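Local atomic coordinates of Bak protein (Grouper iridovirus, PDB entry 5VMN), a protein that inhibits apoptosis of the infected host cell as a viral Bcl-2 protein that exclusively sequesters the pro-apoptotic protein Bim. Residues Ile9-Leu14 with Gly115-Cys120; Leu72-Ile77 with Glu99-Gln104. All coordinates share one frame; numbering follows the deposited sequence.

Contact 1. Residues Ile9-Leu14 with Gly115-Cys120; sequences INFSAL and GGWVTC. With NO3 (nitrate ion), chain F; NO3 (nitrate ion), chain G.
Apolar packing is carried by Ile-9, which lays its ethyl branch on the indole of Trp-117. Ile-9 CG1 stands 3.4 Å from the centroid of the five-membered ring of Trp-117 and only 6° off the ring normal, a CH-pi contact over the face. Beyond it, Ile-9 CD1 reaches Trp-117 CG at 3.8 Å. The first torsion accounts for this: at chi1 -61° CG1 lies beside the backbone N of Ile-9, while CG2 is anti to that N. Phe-11 adds a looser touch, its CZ meeting Trp-117 CZ2 at 4.3 Å, with that carbon near the plane of the phenyl ring.

Polar contacts between the segments run through a nitrate, probably from the crystallisation liquor. Ile-9 N donates to O2 of the chain G nitrate at 2.9 Å, though the N-H...O angle of 139° is bent. Trp-117 NE1 reaches O3 of that ion at 3.1 Å, with the oxygen in the plane of the indole. No direct hydrogen bond joins the two segments.

A second nitrate, chain F, sits at the start of helix 11-16, where Ser-12 N gives to its O2 at 2.7 Å and Phe-11 N to its O3. At the same helix end Asn-10 is the N-cap: its OD1 accepts from Ala-13 N at 3.1 Å, the donor lying well above the carbonyl plane of the amide.

Helix 68-84 backs the contact, with Leu-75 touching Phe-11 and Ile-71 touching Trp-117. The protein's own link between the N-terminal segment and helix 116-122 is thus apolar here: Ile-9 CG1 packs the indole face, while the N-H groups of Ile-9 and Trp-117 turn to one anion that bridges them in the crystal.

Contact 2. Residues Leu72-Ile77 with Glu99-Gln104; sequences LILLGI and ERFFRQ
Leu-74 and Phe-101 approach from opposite directions, and a single methyl makes the contact. Leu-74 CD2 is equidistant, at 3.5 Å, from Phe-101 CD2 and CE2, so it meets the CD2-CE2 bond of the ring, obliquely. Both side chains leave their helices with CG anti to the backbone N, chi1 being near 180° in each, and this directs them toward each other between the two helices. The same methyl of Leu-74 lies 4.2 Å from Phe-102 CZ, and so serves both aromatic rings.

Phe-102 takes a different course, crossing Leu-75 obliquely, with its CE2 4.0 Å from Leu-75 CD2. Phe-101 points a corner of its ring into one face of Phe-102: Phe-101 CD2 stands 3.8 Å above the plane of the Phe-102 ring and over its centre, and the two ring planes are close to perpendicular. The helices behind these residues, 68-84 and 88-103, run nearly antiparallel at 165° with their local axes 12.6 Å apart. At that spacing they meet through leucine methyls and phenyl rings, not backbone to backbone, within the all-helical bundle of the Bcl-2 fold. Helix 53-60 adds Ile-56 against Leu-74, and helix 105-113 packs Ile-107 on both phenylalanines.

Where helix 88-103 ends, Phe-101 O accepts from the side chain of Gln-104 as well as from its backbone N. Gln-104 NE2 lies 3.3 Å from Phe-101 O, in the carbonyl plane and on a lone pair, with an N-H...O angle of 151°. The same NE2 also donates to Asn-58 OD1, tying this helix end to helix 53-60.

From the N terminus, the chain enters contact 1 at residues 9-14, and only after some hundred residues, largely helical, does 115-120 return to close that loop. Contact 2 closes a much shorter one, from 72-77 to 99-104, lying wholly within the first, so the two do not cross. Contact 1 joins parts near the two ends of the modelled chain, the start of helix 11-16 and helix 116-122; contact 2 joins helices 68-84 and 88-103 near its centre. With centres 10 Å apart they share a surface: Phe-11 CZ is 3.4 Å from Phe-102 CD2, their rings nearly parallel, while Trp-117 meets Phe-102 edge-to-face and Trp-117 CZ3 touches Leu-75 CD1.

Contact 1. Residues Ile9-Leu14 with Gly115-Cys120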
ATOM      1  N   ILE A   9       1.379   6.713  -6.927  1.00 46.23           N
ATOM      2  CA  ILE A   9       0.676   7.055  -5.702  1.00 43.78           C
ATOM      3  C   ILE A   9       1.673   7.701  -4.760  1.00 38.75           C
ATOM      4  O   ILE A   9       2.788   7.205  -4.573  1.00 39.58           O
ATOM      5  CB  ILE A   9       0.024   5.827  -5.032  1.00 35.53           C
ATOM      6  CG1 ILE A   9      -1.003   5.193  -5.952  1.00 37.02           C
ATOM      7  CG2 ILE A   9      -0.648   6.217  -3.718  1.00 39.42           C
ATOM      8  CD1 ILE A   9      -2.163   6.105  -6.315  1.00 41.01           C
ATOM      9  N   ASN A  10       1.244   8.778  -4.128  1.00 36.12           N
ATOM     10  CA  ASN A  10       2.040   9.438  -3.100  1.00 40.16           C
ATOM     11  C   ASN A  10       1.809   8.698  -1.795  1.00 34.64           C
ATOM     12  O   ASN A  10       0.858   9.005  -1.073  1.00 33.55           O
ATOM     13  CB  ASN A  10       1.612  10.892  -2.968  1.00 38.22           C
ATOM     14  CG  ASN A  10       2.503  11.685  -2.040  1.00 41.85           C
ATOM     15  OD1 ASN A  10       3.239  11.129  -1.242  1.00 42.99           O
ATOM     16  ND2 ASN A  10       2.432  13.013  -2.148  1.00 56.50           N
ATOM     17  N   PHE A  11       2.682   7.728  -1.482  1.00 34.85           N
ATOM     18  CA  PHE A  11       2.437   6.860  -0.323  1.00 35.68           C
ATOM     19  C   PHE A  11       2.600   7.610   0.991  1.00 36.14           C
ATOM     20  O   PHE A  11       1.905   7.312   1.963  1.00 31.70           O
ATOM     21  CB  PHE A  11       3.349   5.621  -0.354  1.00 36.41           C
ATOM     22  CG  PHE A  11       3.069   4.695  -1.532  1.00 36.66           C
ATOM     23  CD1 PHE A  11       1.910   3.944  -1.584  1.00 33.38           C
ATOM     24  CD2 PHE A  11       3.946   4.616  -2.598  1.00 49.57           C
ATOM     25  CE1 PHE A  11       1.640   3.120  -2.674  1.00 34.10           C
ATOM     26  CE2 PHE A  11       3.679   3.798  -3.679  1.00 51.08           C
ATOM     27  CZ  PHE A  11       2.522   3.046  -3.712  1.00 43.26           C
ATOM     28  N   SER A  12       3.479   8.601   1.045  1.00 35.09           N
ATOM     29  CA  SER A  12       3.568   9.420   2.246  1.00 35.53           C
ATOM     30  C   SER A  12       2.266  10.174   2.505  1.00 33.59           C
ATOM     31  O   SER A  12       1.772  10.202   3.638  1.00 32.50           O
ATOM     32  CB  SER A  12       4.739  10.393   2.123  1.00 42.48           C
ATOM     33  OG  SER A  12       4.856  11.160   3.295  1.00 56.89           O
ATOM     34  N   ALA A  13       1.681  10.784   1.466  1.00 33.86           N
ATOM     35  CA  ALA A  13       0.402  11.456   1.656  1.00 33.26           C
ATOM     36  C   ALA A  13      -0.682  10.460   2.026  1.00 31.59           C
ATOM     37  O   ALA A  13      -1.525  10.738   2.880  1.00 30.88           O
ATOM     38  CB  ALA A  13      -0.005  12.220   0.389  1.00 34.19           C
ATOM     39  N   LEU A  14      -0.667   9.289   1.396  1.00 31.15           N
ATOM     40  CA  LEU A  14      -1.660   8.269   1.694  1.00 29.81           C
ATOM     41  C   LEU A  14      -1.646   7.916   3.167  1.00 28.72           C
ATOM     42  O   LEU A  14      -2.697   7.844   3.809  1.00 27.90           O
ATOM     43  CB  LEU A  14      -1.391   7.026   0.858  1.00 29.90           C
ATOM     44  CG  LEU A  14      -2.341   5.822   1.055  1.00 28.82           C
ATOM     45  CD1 LEU A  14      -3.666   6.052   0.452  1.00 29.51           C
ATOM     46  CD2 LEU A  14      -1.737   4.578   0.439  1.00 37.06           C
ATOM     47  N   GLY A 115      -5.233  -2.298 -15.199  1.00 30.26           N
ATOM     48  CA  GLY A 115      -6.047  -1.100 -15.244  1.00 34.77           C
ATOM     49  C   GLY A 115      -5.525   0.082 -14.463  1.00 31.52           C
ATOM     50  O   GLY A 115      -6.175   1.135 -14.458  1.00 31.08           O
ATOM     51  N   GLY A 116      -4.372  -0.046 -13.815  1.00 31.68           N
ATOM     52  CA  GLY A 116      -3.797   1.051 -13.071  1.00 31.41           C
ATOM     53  C   GLY A 116      -4.534   1.315 -11.768  1.00 32.13           C
ATOM     54  O   GLY A 116      -5.569   0.728 -11.460  1.00 25.87           O
ATOM     55  N   TRP A 117      -3.978   2.236 -10.990  1.00 30.95           N
ATOM     56  CA  TRP A 117      -4.623   2.608  -9.734  1.00 27.44           C
ATOM     57  C   TRP A 117      -6.006   3.204  -9.957  1.00 27.39           C
ATOM     58  O   TRP A 117      -6.864   3.108  -9.070  1.00 28.03           O
ATOM     59  CB  TRP A 117      -3.757   3.605  -8.976  1.00 26.70           C
ATOM     60  CG  TRP A 117      -2.506   2.999  -8.420  1.00 25.35           C
ATOM     61  CD1 TRP A 117      -1.247   3.045  -8.957  1.00 28.72           C
ATOM     62  CD2 TRP A 117      -2.398   2.235  -7.219  1.00 24.81           C
ATOM     63  NE1 TRP A 117      -0.372   2.360  -8.163  1.00 28.66           N
ATOM     64  CE2 TRP A 117      -1.051   1.867  -7.079  1.00 23.44           C
ATOM     65  CE3 TRP A 117      -3.306   1.856  -6.233  1.00 27.05           C
ATOM     66  CZ2 TRP A 117      -0.589   1.125  -5.998  1.00 24.60           C
ATOM     67  CZ3 TRP A 117      -2.833   1.095  -5.151  1.00 28.64           C
ATOM     68  CH2 TRP A 117      -1.487   0.750  -5.054  1.00 26.40           C
ATOM     69  N   VAL A 118      -6.250   3.837 -11.114  1.00 27.13           N
ATOM     70  CA  VAL A 118      -7.583   4.379 -11.361  1.00 28.05           C
ATOM     71  C   VAL A 118      -8.595   3.250 -11.370  1.00 30.52           C
ATOM     72  O   VAL A 118      -9.740   3.431 -10.940  1.00 32.55           O
ATOM     73  CB  VAL A 118      -7.657   5.191 -12.672  1.00 29.51           C
ATOM     74  CG1 VAL A 118      -9.125   5.549 -13.049  1.00 34.50           C
ATOM     75  CG2 VAL A 118      -6.853   6.451 -12.541  1.00 34.40           C
ATOM     76  N   THR A 119      -8.202   2.074 -11.847  1.00 29.91           N
ATOM     77  CA  THR A 119      -9.144   0.964 -11.860  1.00 32.77           C
ATOM     78  C   THR A 119      -9.355   0.454 -10.443  1.00 29.39           C
ATOM     79  O   THR A 119     -10.483   0.124 -10.064  1.00 35.02           O
ATOM     80  CB  THR A 119      -8.653  -0.139 -12.800  1.00 35.00           C
ATOM     81  OG1 THR A 119      -8.783   0.316 -14.142  1.00 33.13           O
ATOM     82  CG2 THR A 119      -9.466  -1.420 -12.653  1.00 40.51           C
ATOM     83  N   CYS A 120      -8.287   0.420  -9.639  1.00 26.47           N
ATOM     84  CA  CYS A 120      -8.423   0.118  -8.217  1.00 25.26           C
ATOM     85  C   CYS A 120      -9.381   1.088  -7.545  1.00 34.74           C
ATOM     86  O   CYS A 120     -10.276   0.685  -6.793  1.00 33.58           O
ATOM     87  CB  CYS A 120      -7.068   0.184  -7.540  1.00 26.49           C
ATOM     88  SG  CYS A 120      -7.150  -0.374  -5.781  1.00 29.16           S
TER
HETATM   89  N   NO3 F 205       5.774   8.755  -1.822  1.00 77.79           N
HETATM   90  O1  NO3 F 205       6.126   9.879  -2.283  1.00 78.74           O
HETATM   91  O2  NO3 F 205       5.668   8.590  -0.575  1.00 73.60           O
HETATM   92  O3  NO3 F 205       5.535   7.795  -2.610  1.00 78.25           O
HETATM   93  N   NO3 G 206       3.068   3.026  -7.497  1.00 72.90           N
HETATM   94  O1  NO3 G 206       4.290   3.231  -7.239  1.00 75.37           O
HETATM   95  O2  NO3 G 206       2.228   3.932  -7.238  1.00 71.76           O
HETATM   96  O3  NO3 G 206       2.684   1.929  -8.006  1.00 53.24           O

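Contact 2. Residues Leu72-Ile77 with Glu99-Gln104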
ATOM      1  N   LEU A  72      -4.751  -3.776  -1.408  1.00 21.61           N
ATOM      2  CA  LEU A  72      -5.358  -2.936  -0.393  1.00 19.35           C
ATOM      3  C   LEU A  72      -5.104  -3.495   1.008  1.00 18.76           C
ATOM      4  O   LEU A  72      -4.977  -2.719   1.960  1.00 22.40           O
ATOM      5  CB  LEU A  72      -6.855  -2.775  -0.671  1.00 21.54           C
ATOM      6  CG  LEU A  72      -7.173  -1.933  -1.911  1.00 25.27           C
ATOM      7  CD1 LEU A  72      -8.656  -2.096  -2.286  1.00 23.69           C
ATOM      8  CD2 LEU A  72      -6.864  -0.480  -1.669  1.00 24.83           C
ATOM      9  N   ILE A  73      -4.994  -4.815   1.141  1.00 19.62           N
ATOM     10  CA  ILE A  73      -4.603  -5.404   2.431  1.00 19.77           C
ATOM     11  C   ILE A  73      -3.191  -4.967   2.781  1.00 20.28           C
ATOM     12  O   ILE A  73      -2.919  -4.542   3.905  1.00 19.30           O
ATOM     13  CB  ILE A  73      -4.745  -6.925   2.396  1.00 20.93           C
ATOM     14  CG1 ILE A  73      -6.227  -7.327   2.390  1.00 23.63           C
ATOM     15  CG2 ILE A  73      -4.014  -7.569   3.574  1.00 21.72           C
ATOM     16  CD1 ILE A  73      -6.440  -8.790   2.082  1.00 28.21           C
ATOM     17  N   LEU A  74      -2.267  -4.995   1.809  1.00 20.40           N
ATOM     18  CA  LEU A  74      -0.903  -4.552   2.095  1.00 20.88           C
ATOM     19  C   LEU A  74      -0.882  -3.092   2.526  1.00 21.00           C
ATOM     20  O   LEU A  74      -0.186  -2.712   3.487  1.00 20.61           O
ATOM     21  CB  LEU A  74      -0.022  -4.768   0.860  1.00 20.86           C
ATOM     22  CG  LEU A  74       1.381  -4.182   0.991  1.00 21.57           C
ATOM     23  CD1 LEU A  74       2.157  -4.913   2.074  1.00 24.83           C
ATOM     24  CD2 LEU A  74       2.111  -4.227  -0.359  1.00 25.76           C
ATOM     25  N   LEU A  75      -1.627  -2.241   1.824  1.00 19.16           N
ATOM     26  CA  LEU A  75      -1.668  -0.849   2.224  1.00 19.57           C
ATOM     27  C   LEU A  75      -2.255  -0.702   3.626  1.00 18.10           C
ATOM     28  O   LEU A  75      -1.782   0.119   4.416  1.00 20.54           O
ATOM     29  CB  LEU A  75      -2.472  -0.038   1.198  1.00 18.72           C
ATOM     30  CG  LEU A  75      -1.892   0.020  -0.208  1.00 20.62           C
ATOM     31  CD1 LEU A  75      -2.839   0.818  -1.100  1.00 23.06           C
ATOM     32  CD2 LEU A  75      -0.547   0.666  -0.202  1.00 22.55           C
ATOM     33  N   GLY A  76      -3.318  -1.442   3.930  1.00 18.38           N
ATOM     34  CA  GLY A  76      -3.955  -1.293   5.222  1.00 19.36           C
ATOM     35  C   GLY A  76      -3.042  -1.713   6.354  1.00 22.43           C
ATOM     36  O   GLY A  76      -3.066  -1.121   7.431  1.00 20.29           O
ATOM     37  N   ILE A  77      -2.271  -2.775   6.139  1.00 18.45           N
ATOM     38  CA  ILE A  77      -1.255  -3.186   7.119  1.00 20.11           C
ATOM     39  C   ILE A  77      -0.201  -2.096   7.260  1.00 22.33           C
ATOM     40  O   ILE A  77       0.205  -1.728   8.371  1.00 21.68           O
ATOM     41  CB  ILE A  77      -0.627  -4.525   6.699  1.00 20.75           C
ATOM     42  CG1 ILE A  77      -1.641  -5.650   6.815  1.00 23.77           C
ATOM     43  CG2 ILE A  77       0.587  -4.878   7.597  1.00 22.90           C
ATOM     44  CD1 ILE A  77      -1.231  -6.857   6.070  1.00 32.32           C
ATOM     45  N   GLU A  99       7.325   1.863  -1.291  1.00 31.42           N
ATOM     46  CA  GLU A  99       7.747   2.245  -2.632  1.00 36.49           C
ATOM     47  C   GLU A  99       8.599   1.154  -3.263  1.00 38.12           C
ATOM     48  O   GLU A  99       8.427   0.828  -4.446  1.00 35.92           O
ATOM     49  CB  GLU A  99       8.507   3.568  -2.578  1.00 41.10           C
ATOM     50  CG  GLU A  99       7.628   4.734  -2.154  1.00 42.75           C
ATOM     51  CD  GLU A  99       8.410   5.960  -1.715  1.00 64.74           C
ATOM     52  OE1 GLU A  99       9.557   5.814  -1.248  1.00 60.02           O
ATOM     53  OE2 GLU A  99       7.871   7.078  -1.830  1.00 73.29           O
ATOM     54  N   ARG A 100       9.514   0.564  -2.483  1.00 35.58           N
ATOM     55  CA  ARG A 100      10.379  -0.480  -3.009  1.00 37.47           C
ATOM     56  C   ARG A 100       9.556  -1.666  -3.497  1.00 34.45           C
ATOM     57  O   ARG A 100       9.855  -2.249  -4.550  1.00 37.33           O
ATOM     58  CB  ARG A 100      11.392  -0.904  -1.927  1.00 45.95           C
ATOM     59  CG  ARG A 100      12.775  -1.319  -2.396  1.00 65.95           C
ATOM     60  CD  ARG A 100      13.833  -1.119  -1.286  1.00 57.77           C
ATOM     61  NE  ARG A 100      13.352  -1.639  -0.003  1.00 73.92           N
ATOM     62  CZ  ARG A 100      13.378  -0.991   1.167  1.00 72.57           C
ATOM     63  NH1 ARG A 100      13.883   0.234   1.279  1.00 73.20           N
ATOM     64  NH2 ARG A 100      12.891  -1.591   2.246  1.00 69.55           N
ATOM     65  N   PHE A 101       8.508  -2.034  -2.754  1.00 30.30           N
ATOM     66  CA  PHE A 101       7.675  -3.149  -3.182  1.00 28.09           C
ATOM     67  C   PHE A 101       7.039  -2.855  -4.533  1.00 31.75           C
ATOM     68  O   PHE A 101       7.049  -3.703  -5.433  1.00 30.62           O
ATOM     69  CB  PHE A 101       6.581  -3.447  -2.153  1.00 27.32           C
ATOM     70  CG  PHE A 101       5.577  -4.463  -2.633  1.00 26.59           C
ATOM     71  CD1 PHE A 101       5.923  -5.800  -2.695  1.00 27.66           C
ATOM     72  CD2 PHE A 101       4.329  -4.077  -3.082  1.00 27.18           C
ATOM     73  CE1 PHE A 101       5.039  -6.741  -3.151  1.00 29.28           C
ATOM     74  CE2 PHE A 101       3.420  -5.020  -3.534  1.00 27.00           C
ATOM     75  CZ  PHE A 101       3.783  -6.358  -3.573  1.00 24.77           C
ATOM     76  N   PHE A 102       6.454  -1.667  -4.682  1.00 31.02           N
ATOM     77  CA  PHE A 102       5.680  -1.384  -5.887  1.00 30.65           C
ATOM     78  C   PHE A 102       6.575  -1.103  -7.085  1.00 37.05           C
ATOM     79  O   PHE A 102       6.118  -1.202  -8.228  1.00 37.06           O
ATOM     80  CB  PHE A 102       4.719  -0.213  -5.646  1.00 28.00           C
ATOM     81  CG  PHE A 102       3.511  -0.600  -4.836  1.00 26.42           C
ATOM     82  CD1 PHE A 102       2.520  -1.397  -5.386  1.00 26.38           C
ATOM     83  CD2 PHE A 102       3.389  -0.210  -3.526  1.00 28.30           C
ATOM     84  CE1 PHE A 102       1.434  -1.787  -4.646  1.00 29.60           C
ATOM     85  CE2 PHE A 102       2.286  -0.572  -2.787  1.00 27.91           C
ATOM     86  CZ  PHE A 102       1.314  -1.393  -3.335  1.00 29.05           C
ATOM     87  N   ARG A 103       7.845  -0.793  -6.862  1.00 34.44           N
ATOM     88  CA  ARG A 103       8.763  -0.585  -7.981  1.00 35.83           C
ATOM     89  C   ARG A 103       9.340  -1.882  -8.533  1.00 35.98           C
ATOM     90  O   ARG A 103       9.988  -1.859  -9.581  1.00 37.28           O
ATOM     91  CB  ARG A 103       9.900   0.339  -7.558  1.00 43.04           C
ATOM     92  CG  ARG A 103       9.448   1.776  -7.312  1.00 54.92           C
ATOM     93  CD  ARG A 103      10.634   2.735  -7.231  1.00 62.59           C
ATOM     94  NE  ARG A 103      11.692   2.240  -6.341  1.00 74.53           N
ATOM     95  CZ  ARG A 103      11.945   2.696  -5.113  1.00 61.85           C
ATOM     96  NH1 ARG A 103      11.227   3.685  -4.584  1.00 70.02           N
ATOM     97  NH2 ARG A 103      12.925   2.154  -4.406  1.00 60.22           N
ATOM     98  N   GLN A 104       9.134  -3.007  -7.871  1.00 36.12           N
ATOM     99  CA  GLN A 104       9.551  -4.277  -8.441  1.00 35.80           C
ATOM    100  C   GLN A 104       8.859  -4.503  -9.775  1.00 37.23           C
ATOM    101  O   GLN A 104       7.664  -4.224  -9.930  1.00 36.08           O
ATOM    102  CB  GLN A 104       9.217  -5.423  -7.496  1.00 36.12           C
ATOM    103  CG  GLN A 104       9.976  -5.383  -6.176  1.00 32.77           C
ATOM    104  CD  GLN A 104       9.629  -6.557  -5.266  1.00 34.51           C
ATOM    105  OE1 GLN A 104      10.479  -7.376  -4.938  1.00 37.99           O
ATOM    106  NE2 GLN A 104       8.382  -6.628  -4.849  1.00 33.06           N
TER